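Side-chain contacts in TetR family transcriptional repressor LfrR (Mycobacterium smegmatis, PDB 2V57), which represses transcription of the lfrRA efflux-pump operon by binding directly to the promoter region upstream of lfrR: residues P54-T57 / D58-A62; G100-V103 / L104-Y107; P145-A148 / R149-W153. One frame throughout, in Å; residues are numbered along the deposited sequence.

Contact 1 (P54-T57 / D58-A62); sequences PERT and DLLRA
P54 sets its ring against the carboxylate of D58, CD lying 3.3 Å from D58 OD2, and the two side chains cross at about a right angle. E55, the N-cap residue of helix 56-77, gives its backbone N to D58 OD2 (3.0 Å); the oxygen is met on its anti side, 26° out of the carboxylate plane. D58 CG lies beside its own backbone N (chi1 -59°), which turns the carboxylate back to the start of the helix, while D58 N returns a bond to E55 O at 2.9 Å. R56 runs extended from CG to NE and lays its guanidinium over L60, with CD1 4.2 Å from the plane near the rim. Its NE and NH2 bond to the carbonyls of A33 and P31, pinning the helix start to the loop before helix 35-42. T57 holds OG1 at the edge of the R61 guanidinium, 3° out of plane and 3.2 Å from NE; the bond from NH2 is weak. One hydroxyl thus receives one good and one weak N-H bond, which probably limits rotation of the guanidinium. The negative D58 carboxylate, holding E55 N at the N-terminal end of the helix, probably interacts favourably with the helix dipole.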
ATOM      1  N   PRO B  54      24.395  -6.635  -8.605  1.00 27.39           N
ATOM      2  CA  PRO B  54      24.847  -8.035  -8.537  1.00 30.56           C
ATOM      3  C   PRO B  54      23.702  -9.004  -8.259  1.00 30.72           C
ATOM      4  O   PRO B  54      23.742 -10.141  -8.707  1.00 35.01           O
ATOM      5  CB  PRO B  54      25.842  -8.039  -7.364  1.00 31.08           C
ATOM      6  CG  PRO B  54      26.292  -6.625  -7.237  1.00 35.89           C
ATOM      7  CD  PRO B  54      25.100  -5.776  -7.639  1.00 29.73           C
ATOM      8  N   GLU B  55      22.709  -8.551  -7.506  1.00 29.30           N
ATOM      9  CA  GLU B  55      21.548  -9.363  -7.181  1.00 25.58           C
ATOM     10  C   GLU B  55      20.283  -8.554  -7.418  1.00 27.16           C
ATOM     11  O   GLU B  55      20.301  -7.320  -7.394  1.00 24.29           O
ATOM     12  CB  GLU B  55      21.614  -9.846  -5.732  1.00 34.47           C
ATOM     13  CG  GLU B  55      22.697 -10.904  -5.516  1.00 48.76           C
ATOM     14  CD  GLU B  55      22.651 -11.534  -4.137  1.00 61.75           C
ATOM     15  OE1 GLU B  55      22.821 -12.769  -4.045  1.00 64.69           O
ATOM     16  OE2 GLU B  55      22.448 -10.795  -3.147  1.00 66.87           O
ATOM     17  N   ARG B  56      19.182  -9.254  -7.647  1.00 19.44           N
ATOM     18  CA  ARG B  56      17.907  -8.616  -7.912  1.00 21.62           C
ATOM     19  C   ARG B  56      17.540  -7.620  -6.816  1.00 22.71           C
ATOM     20  O   ARG B  56      17.051  -6.513  -7.092  1.00 18.94           O
ATOM     21  CB  ARG B  56      16.823  -9.689  -8.006  1.00 21.31           C
ATOM     22  CG  ARG B  56      15.502  -9.195  -8.506  1.00 27.41           C
ATOM     23  CD  ARG B  56      14.608 -10.391  -8.827  1.00 30.44           C
ATOM     24  NE  ARG B  56      13.324  -9.996  -9.381  1.00 28.01           N
ATOM     25  CZ  ARG B  56      12.290  -9.600  -8.645  1.00 27.02           C
ATOM     26  NH1 ARG B  56      12.402  -9.547  -7.326  1.00 23.96           N
ATOM     27  NH2 ARG B  56      11.145  -9.267  -9.225  1.00 26.57           N
ATOM     28  N   THR B  57      17.762  -8.022  -5.568  1.00 25.72           N
ATOM     29  CA  THR B  57      17.427  -7.175  -4.428  1.00 26.67           C
ATOM     30  C   THR B  57      18.163  -5.823  -4.479  1.00 24.56           C
ATOM     31  O   THR B  57      17.628  -4.809  -4.014  1.00 22.96           O
ATOM     32  CB  THR B  57      17.659  -7.896  -3.063  1.00 27.69           C
ATOM     33  OG1 THR B  57      16.829  -7.296  -2.056  1.00 32.25           O
ATOM     34  CG2 THR B  57      19.133  -7.824  -2.623  1.00 28.33           C
ATOM     35  N   ASP B  58      19.368  -5.800  -5.057  1.00 19.72           N
ATOM     36  CA  ASP B  58      20.134  -4.549  -5.200  1.00 20.81           C
ATOM     37  C   ASP B  58      19.446  -3.618  -6.198  1.00 24.06           C
ATOM     38  O   ASP B  58      19.464  -2.395  -6.040  1.00 18.56           O
ATOM     39  CB  ASP B  58      21.560  -4.812  -5.693  1.00 20.36           C
ATOM     40  CG  ASP B  58      22.354  -5.719  -4.761  1.00 29.71           C
ATOM     41  OD1 ASP B  58      22.306  -5.509  -3.529  1.00 32.87           O
ATOM     42  OD2 ASP B  58      23.048  -6.629  -5.266  1.00 31.87           O
ATOM     43  N   LEU B  59      18.855  -4.206  -7.239  1.00 20.01           N
ATOM     44  CA  LEU B  59      18.133  -3.413  -8.230  1.00 16.70           C
ATOM     45  C   LEU B  59      16.869  -2.846  -7.598  1.00 20.12           C
ATOM     46  O   LEU B  59      16.523  -1.678  -7.817  1.00 18.79           O
ATOM     47  CB  LEU B  59      17.809  -4.223  -9.493  1.00 19.02           C
ATOM     48  CG  LEU B  59      16.869  -3.535 -10.491  1.00 29.66           C
ATOM     49  CD1 LEU B  59      17.444  -2.215 -10.989  1.00 30.38           C
ATOM     50  CD2 LEU B  59      16.576  -4.451 -11.661  1.00 39.32           C
ATOM     51  N   LEU B  60      16.215  -3.653  -6.767  1.00 20.21           N
ATOM     52  CA  LEU B  60      14.970  -3.239  -6.130  1.00 22.26           C
ATOM     53  C   LEU B  60      15.182  -2.025  -5.224  1.00 22.54           C
ATOM     54  O   LEU B  60      14.379  -1.088  -5.225  1.00 19.16           O
ATOM     55  CB  LEU B  60      14.363  -4.413  -5.340  1.00 25.07           C
ATOM     56  CG  LEU B  60      13.257  -5.255  -5.996  1.00 34.47           C
ATOM     57  CD1 LEU B  60      13.418  -5.410  -7.507  1.00 31.19           C
ATOM     58  CD2 LEU B  60      13.093  -6.628  -5.303  1.00 31.82           C
ATOM     59  N   ARG B  61      16.257  -2.054  -4.439  1.00 22.43           N
ATOM     60  CA  ARG B  61      16.593  -0.925  -3.586  1.00 22.73           C
ATOM     61  C   ARG B  61      16.977   0.323  -4.407  1.00 21.32           C
ATOM     62  O   ARG B  61      16.499   1.443  -4.142  1.00 17.06           O
ATOM     63  CB  ARG B  61      17.671  -1.340  -2.578  1.00 28.58           C
ATOM     64  CG  ARG B  61      17.218  -2.532  -1.693  1.00 19.77           C
ATOM     65  CD  ARG B  61      18.414  -3.358  -1.207  1.00 28.24           C
ATOM     66  NE  ARG B  61      17.985  -4.659  -0.696  1.00 37.03           N
ATOM     67  CZ  ARG B  61      18.067  -5.010   0.582  1.00 34.06           C
ATOM     68  NH1 ARG B  61      18.586  -4.162   1.447  1.00 32.95           N
ATOM     69  NH2 ARG B  61      17.649  -6.203   0.989  1.00 35.06           N
ATOM     70  N   ALA B  62      17.800   0.135  -5.435  1.00 15.33           N
ATOM     71  CA  ALA B  62      18.102   1.228  -6.376  1.00 21.40           C
ATOM     72  C   ALA B  62      16.859   1.841  -7.057  1.00 18.05           C
ATOM     73  O   ALA B  62      16.761   3.066  -7.204  1.00 17.62           O
ATOM     74  CB  ALA B  62      19.095   0.759  -7.437  1.00 17.99           C
TER

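Contact 2 (G100-V103 / L104-Y107); sequences GPIV and LFVY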
ATOM      1  N   GLY B 100       3.223   6.927 -11.922  1.00 26.68           N
ATOM      2  CA  GLY B 100       2.750   5.640 -12.395  1.00 28.83           C
ATOM      3  C   GLY B 100       2.697   4.561 -11.324  1.00 30.45           C
ATOM      4  O   GLY B 100       3.090   4.776 -10.177  1.00 24.03           O
ATOM      5  N   PRO B 101       2.192   3.381 -11.699  1.00 31.53           N
ATOM      6  CA  PRO B 101       1.951   2.289 -10.757  1.00 26.33           C
ATOM      7  C   PRO B 101       3.209   1.663 -10.160  1.00 26.33           C
ATOM      8  O   PRO B 101       3.053   0.818  -9.288  1.00 25.05           O
ATOM      9  CB  PRO B 101       1.187   1.261 -11.611  1.00 33.13           C
ATOM     10  CG  PRO B 101       1.591   1.583 -13.019  1.00 36.40           C
ATOM     11  CD  PRO B 101       1.654   3.075 -13.037  1.00 36.10           C
ATOM     12  N   ILE B 102       4.415   2.040 -10.587  1.00 21.65           N
ATOM     13  CA  ILE B 102       5.607   1.483  -9.929  1.00 22.18           C
ATOM     14  C   ILE B 102       5.641   1.904  -8.456  1.00 17.15           C
ATOM     15  O   ILE B 102       6.237   1.239  -7.596  1.00 22.84           O
ATOM     16  CB  ILE B 102       6.932   1.864 -10.650  1.00 23.52           C
ATOM     17  CG1 ILE B 102       8.084   0.961 -10.174  1.00 21.13           C
ATOM     18  CG2 ILE B 102       7.263   3.346 -10.457  1.00 21.97           C
ATOM     19  CD1 ILE B 102       7.903  -0.508 -10.591  1.00 18.97           C
ATOM     20  N   VAL B 103       4.974   3.009  -8.146  1.00 23.45           N
ATOM     21  CA  VAL B 103       4.891   3.457  -6.755  1.00 23.74           C
ATOM     22  C   VAL B 103       4.246   2.404  -5.840  1.00 25.70           C
ATOM     23  O   VAL B 103       4.610   2.299  -4.675  1.00 29.78           O
ATOM     24  CB  VAL B 103       4.185   4.835  -6.630  1.00 20.88           C
ATOM     25  CG1 VAL B 103       4.063   5.254  -5.164  1.00 21.61           C
ATOM     26  CG2 VAL B 103       4.941   5.883  -7.462  1.00 23.67           C
ATOM     27  N   LEU B 104       3.316   1.611  -6.373  1.00 21.50           N
ATOM     28  CA  LEU B 104       2.720   0.519  -5.609  1.00 31.04           C
ATOM     29  C   LEU B 104       3.757  -0.542  -5.291  1.00 28.95           C
ATOM     30  O   LEU B 104       3.685  -1.236  -4.265  1.00 27.36           O
ATOM     31  CB  LEU B 104       1.589  -0.140  -6.402  1.00 27.41           C
ATOM     32  CG  LEU B 104       0.358   0.714  -6.714  1.00 27.05           C
ATOM     33  CD1 LEU B 104      -0.436   0.066  -7.837  1.00 29.27           C
ATOM     34  CD2 LEU B 104      -0.506   0.890  -5.466  1.00 22.08           C
ATOM     35  N   PHE B 105       4.712  -0.697  -6.194  1.00 23.99           N
ATOM     36  CA  PHE B 105       5.748  -1.703  -5.989  1.00 25.45           C
ATOM     37  C   PHE B 105       6.735  -1.223  -4.919  1.00 26.85           C
ATOM     38  O   PHE B 105       7.118  -2.000  -4.038  1.00 25.55           O
ATOM     39  CB  PHE B 105       6.444  -2.038  -7.323  1.00 23.86           C
ATOM     40  CG  PHE B 105       7.458  -3.172  -7.245  1.00 23.42           C
ATOM     41  CD1 PHE B 105       7.101  -4.469  -7.557  1.00 21.42           C
ATOM     42  CD2 PHE B 105       8.786  -2.915  -6.921  1.00 27.64           C
ATOM     43  CE1 PHE B 105       8.035  -5.507  -7.520  1.00 18.23           C
ATOM     44  CE2 PHE B 105       9.723  -3.949  -6.879  1.00 29.33           C
ATOM     45  CZ  PHE B 105       9.340  -5.248  -7.177  1.00 20.12           C
ATOM     46  N   VAL B 106       7.125   0.055  -4.960  1.00 21.33           N
ATOM     47  CA  VAL B 106       8.197   0.512  -4.070  1.00 22.69           C
ATOM     48  C   VAL B 106       7.764   1.141  -2.738  1.00 25.24           C
ATOM     49  O   VAL B 106       8.577   1.281  -1.834  1.00 23.87           O
ATOM     50  CB  VAL B 106       9.194   1.470  -4.779  1.00 25.57           C
ATOM     51  CG1 VAL B 106       9.744   0.811  -6.054  1.00 23.52           C
ATOM     52  CG2 VAL B 106       8.536   2.823  -5.083  1.00 26.67           C
ATOM     53  N   TYR B 107       6.491   1.499  -2.608  1.00 26.49           N
ATOM     54  CA  TYR B 107       6.032   2.222  -1.417  1.00 22.69           C
ATOM     55  C   TYR B 107       6.424   1.582  -0.079  1.00 20.15           C
ATOM     56  O   TYR B 107       6.994   2.246   0.781  1.00 21.00           O
ATOM     57  CB  TYR B 107       4.517   2.450  -1.467  1.00 22.14           C
ATOM     58  CG  TYR B 107       4.010   3.279  -0.304  1.00 30.52           C
ATOM     59  CD1 TYR B 107       4.217   4.660  -0.259  1.00 29.75           C
ATOM     60  CD2 TYR B 107       3.332   2.687   0.746  1.00 31.41           C
ATOM     61  CE1 TYR B 107       3.768   5.418   0.811  1.00 32.51           C
ATOM     62  CE2 TYR B 107       2.868   3.441   1.816  1.00 36.03           C
ATOM     63  CZ  TYR B 107       3.088   4.805   1.844  1.00 36.33           C
ATOM     64  OH  TYR B 107       2.622   5.552   2.916  1.00 38.15           O
TER
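I102 reaches F105 with its outermost carbon: CD1 stops 3.9 Å from F105 CB, and the two side chains cross at a slant. CG1 of I102 is anti to the backbone N (chi1 -164°), which carries CD1 forward to F105, and CG1 itself lies 4.4 Å from V106 CG1. One residue earlier along the chain, P101 CB and L104 CD1 make another apolar contact, at 4.3 Å. Beneath these side chains, I102 O accepts from V106 N at 3.0 Å, nearly along the C=O axis, and receives a second, weak bond from F105 N. L104 N reaches P101 O at 3.0 Å from well above the carbonyl plane, and Y107 N closes on V103 O at 2.9 Å. This is the short helix 102-106 of an all-helical TetR-family repressor, entered through G100, the first residue to leave helical angles after helix 85-97, with positive phi. One side of the turn faces the DNA-binding domain and the long connecting helix: I102 packs on M24, L27 and V67, V106 on A64 and V67, and F105 on L27 and P31. V103 and L104 instead meet helix 147-164, at Y160 and at Q157 and E161. Y107 CG, anti to its backbone nitrogen (chi1 -176°), takes the phenol away from the turn; its OH hydrogen-bonds E161 of the second subunit, and F105 packs on P110 of that subunit.

Contact 3 (P145-A148 / R149-W153); sequences PGWA and RRVFW
V151 lays a methyl over one face of the W147 indole. Its CB starts 3.5 Å from W147 O, the carbonyl that also accepts V151 N at 2.9 Å. From there CG2, held beside the backbone N with CG1 anti to it (chi1 170°), swings back over the ring: it lies 3.3 Å from W147 O, 3.5 Å from both NE1 and CE2 of W147 and 3.6 Å from the centroid of the five-membered ring, 22° off its normal, a CH-pi contact. The indole is fixed further by NE1, which bonds S179 OG of the second subunit, while V151 packs on L155 of that subunit. At the helix start, the N-cap G146 has positive phi, and its carbonyl takes R150 N at 3.0 Å in a nearly straight bond. R150 passes CD 3.4 Å from this same oxygen, and its bent chain carries NH2 to a salt bridge with D165 of the second subunit. R149 folds at chi3 to put NH1 3.8 Å from G146 CA. On another side of the helix, F152 packs on I129 and L133 of helix 128-134. The arrangement forms the N-terminal turns of helix 147-164, one of the C-terminal helices through which TetR-family repressors dimerise.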
ATOM      1  N   PRO B 145      -0.094  12.235  14.584  1.00 56.22           N
ATOM      2  CA  PRO B 145       1.154  12.402  13.830  1.00 52.57           C
ATOM      3  C   PRO B 145       1.247  11.487  12.615  1.00 41.98           C
ATOM      4  O   PRO B 145       1.083  10.272  12.737  1.00 39.09           O
ATOM      5  CB  PRO B 145       2.229  12.015  14.852  1.00 57.86           C
ATOM      6  CG  PRO B 145       1.624  12.352  16.169  1.00 62.54           C
ATOM      7  CD  PRO B 145       0.153  12.055  16.027  1.00 61.59           C
ATOM      8  N   GLY B 146       1.519  12.078  11.457  1.00 32.59           N
ATOM      9  CA  GLY B 146       1.737  11.311  10.244  1.00 27.98           C
ATOM     10  C   GLY B 146       0.461  10.934   9.510  1.00 20.61           C
ATOM     11  O   GLY B 146       0.534  10.365   8.417  1.00 24.25           O
ATOM     12  N   TRP B 147      -0.697  11.265  10.085  1.00 21.06           N
ATOM     13  CA  TRP B 147      -1.984  10.829   9.511  1.00 18.68           C
ATOM     14  C   TRP B 147      -2.175  11.387   8.113  1.00 23.93           C
ATOM     15  O   TRP B 147      -2.513  10.658   7.194  1.00 18.97           O
ATOM     16  CB  TRP B 147      -3.181  11.238  10.379  1.00 16.21           C
ATOM     17  CG  TRP B 147      -4.497  10.647   9.866  1.00 20.78           C
ATOM     18  CD1 TRP B 147      -5.559  11.325   9.326  1.00 19.78           C
ATOM     19  CD2 TRP B 147      -4.840   9.256   9.817  1.00 19.15           C
ATOM     20  NE1 TRP B 147      -6.557  10.436   8.966  1.00 22.12           N
ATOM     21  CE2 TRP B 147      -6.138   9.162   9.252  1.00 21.15           C
ATOM     22  CE3 TRP B 147      -4.174   8.080  10.197  1.00 19.42           C
ATOM     23  CZ2 TRP B 147      -6.781   7.938   9.054  1.00 20.11           C
ATOM     24  CZ3 TRP B 147      -4.822   6.858  10.005  1.00 21.05           C
ATOM     25  CH2 TRP B 147      -6.109   6.801   9.435  1.00 22.28           C
ATOM     26  N   ALA B 148      -1.965  12.695   7.956  1.00 23.57           N
ATOM     27  CA  ALA B 148      -2.199  13.329   6.674  1.00 26.48           C
ATOM     28  C   ALA B 148      -1.264  12.740   5.639  1.00 22.46           C
ATOM     29  O   ALA B 148      -1.669  12.482   4.513  1.00 23.93           O
ATOM     30  CB  ALA B 148      -2.039  14.855   6.760  1.00 26.31           C
ATOM     31  N   ARG B 149      -0.007  12.545   6.007  1.00 22.65           N
ATOM     32  CA  ARG B 149       0.947  11.987   5.047  1.00 21.54           C
ATOM     33  C   ARG B 149       0.487  10.609   4.573  1.00 21.87           C
ATOM     34  O   ARG B 149       0.472  10.323   3.380  1.00 19.95           O
ATOM     35  CB  ARG B 149       2.349  11.889   5.644  1.00 21.80           C
ATOM     36  CG  ARG B 149       3.404  11.377   4.669  1.00 19.04           C
ATOM     37  CD  ARG B 149       4.825  11.719   5.194  1.00 26.07           C
ATOM     38  NE  ARG B 149       5.210  10.825   6.282  1.00 31.87           N
ATOM     39  CZ  ARG B 149       5.076  11.111   7.571  1.00 39.20           C
ATOM     40  NH1 ARG B 149       4.579  12.284   7.940  1.00 51.36           N
ATOM     41  NH2 ARG B 149       5.438  10.220   8.492  1.00 38.14           N
ATOM     42  N   ARG B 150       0.138   9.752   5.518  1.00 20.67           N
ATOM     43  CA  ARG B 150      -0.291   8.392   5.195  1.00 24.60           C
ATOM     44  C   ARG B 150      -1.571   8.308   4.387  1.00 19.84           C
ATOM     45  O   ARG B 150      -1.691   7.460   3.511  1.00 17.16           O
ATOM     46  CB  ARG B 150      -0.438   7.569   6.460  1.00 22.39           C
ATOM     47  CG  ARG B 150       0.891   7.077   6.944  1.00 31.56           C
ATOM     48  CD  ARG B 150       0.941   7.002   8.433  1.00 39.29           C
ATOM     49  NE  ARG B 150       2.201   6.396   8.816  1.00 37.19           N
ATOM     50  CZ  ARG B 150       2.658   6.351  10.050  1.00 38.63           C
ATOM     51  NH1 ARG B 150       1.956   6.900  11.030  1.00 39.93           N
ATOM     52  NH2 ARG B 150       3.831   5.768  10.291  1.00 46.29           N
ATOM     53  N   VAL B 151      -2.531   9.172   4.690  1.00 16.75           N
ATOM     54  CA  VAL B 151      -3.753   9.221   3.919  1.00 16.03           C
ATOM     55  C   VAL B 151      -3.458   9.709   2.497  1.00 19.47           C
ATOM     56  O   VAL B 151      -3.970   9.158   1.546  1.00 16.66           O
ATOM     57  CB  VAL B 151      -4.836  10.081   4.609  1.00 14.14           C
ATOM     58  CG1 VAL B 151      -6.031  10.317   3.676  1.00 14.45           C
ATOM     59  CG2 VAL B 151      -5.297   9.397   5.908  1.00 18.22           C
ATOM     60  N   PHE B 152      -2.611  10.722   2.359  1.00 16.80           N
ATOM     61  CA  PHE B 152      -2.286  11.216   1.036  1.00 13.50           C
ATOM     62  C   PHE B 152      -1.749  10.092   0.176  1.00 15.16           C
ATOM     63  O   PHE B 152      -2.217   9.868  -0.931  1.00 19.91           O
ATOM     64  CB  PHE B 152      -1.247  12.346   1.074  1.00 13.72           C
ATOM     65  CG  PHE B 152      -0.898  12.845  -0.297  1.00 21.19           C
ATOM     66  CD1 PHE B 152      -1.652  13.849  -0.905  1.00 16.75           C
ATOM     67  CD2 PHE B 152       0.144  12.259  -1.013  1.00 21.40           C
ATOM     68  CE1 PHE B 152      -1.332  14.287  -2.187  1.00 21.39           C
ATOM     69  CE2 PHE B 152       0.457  12.691  -2.293  1.00 23.13           C
ATOM     70  CZ  PHE B 152      -0.278  13.713  -2.873  1.00 20.91           C
ATOM     71  N   TRP B 153      -0.784   9.354   0.701  1.00 13.67           N
ATOM     72  CA  TRP B 153      -0.162   8.294  -0.081  1.00 13.37           C
ATOM     73  C   TRP B 153      -1.095   7.106  -0.287  1.00 20.72           C
ATOM     74  O   TRP B 153      -1.036   6.445  -1.315  1.00 18.14           O
ATOM     75  CB  TRP B 153       1.180   7.887   0.546  1.00 15.87           C
ATOM     76  CG  TRP B 153       2.222   8.821   0.074  1.00 21.61           C
ATOM     77  CD1 TRP B 153       2.920   9.716   0.815  1.00 26.31           C
ATOM     78  CD2 TRP B 153       2.622   9.025  -1.295  1.00 21.23           C
ATOM     79  NE1 TRP B 153       3.759  10.433   0.005  1.00 26.42           N
ATOM     80  CE2 TRP B 153       3.606  10.022  -1.291  1.00 28.55           C
ATOM     81  CE3 TRP B 153       2.269   8.427  -2.508  1.00 22.77           C
ATOM     82  CZ2 TRP B 153       4.237  10.463  -2.468  1.00 27.69           C
ATOM     83  CZ3 TRP B 153       2.891   8.856  -3.676  1.00 30.75           C
ATOM     84  CH2 TRP B 153       3.874   9.868  -3.640  1.00 30.54           C
TER

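From the N terminus the three contacts follow in series, neither nesting nor crossing, and each closes just a local turn at or near the start of a helix. Contact 1 begins helix 56-77, which leads out of the DNA-binding domain. Contact 2, its centre about 16 Å from that of contact 1, lies against this helix: L60 CG meets F105 CE2 at 3.9 Å. Contact 3 opens helix 147-164, and there Y107 CE1 reaches W153 CB at 3.6 Å while V103 packs on W153. Contacts 1 and 3 stay about 15 Å apart at their nearest atoms; contact 2, which touches both, bridges them. Contacts 2 and 3 also touch the second subunit, so contact 2 ties the DNA-binding end to the dimer interface.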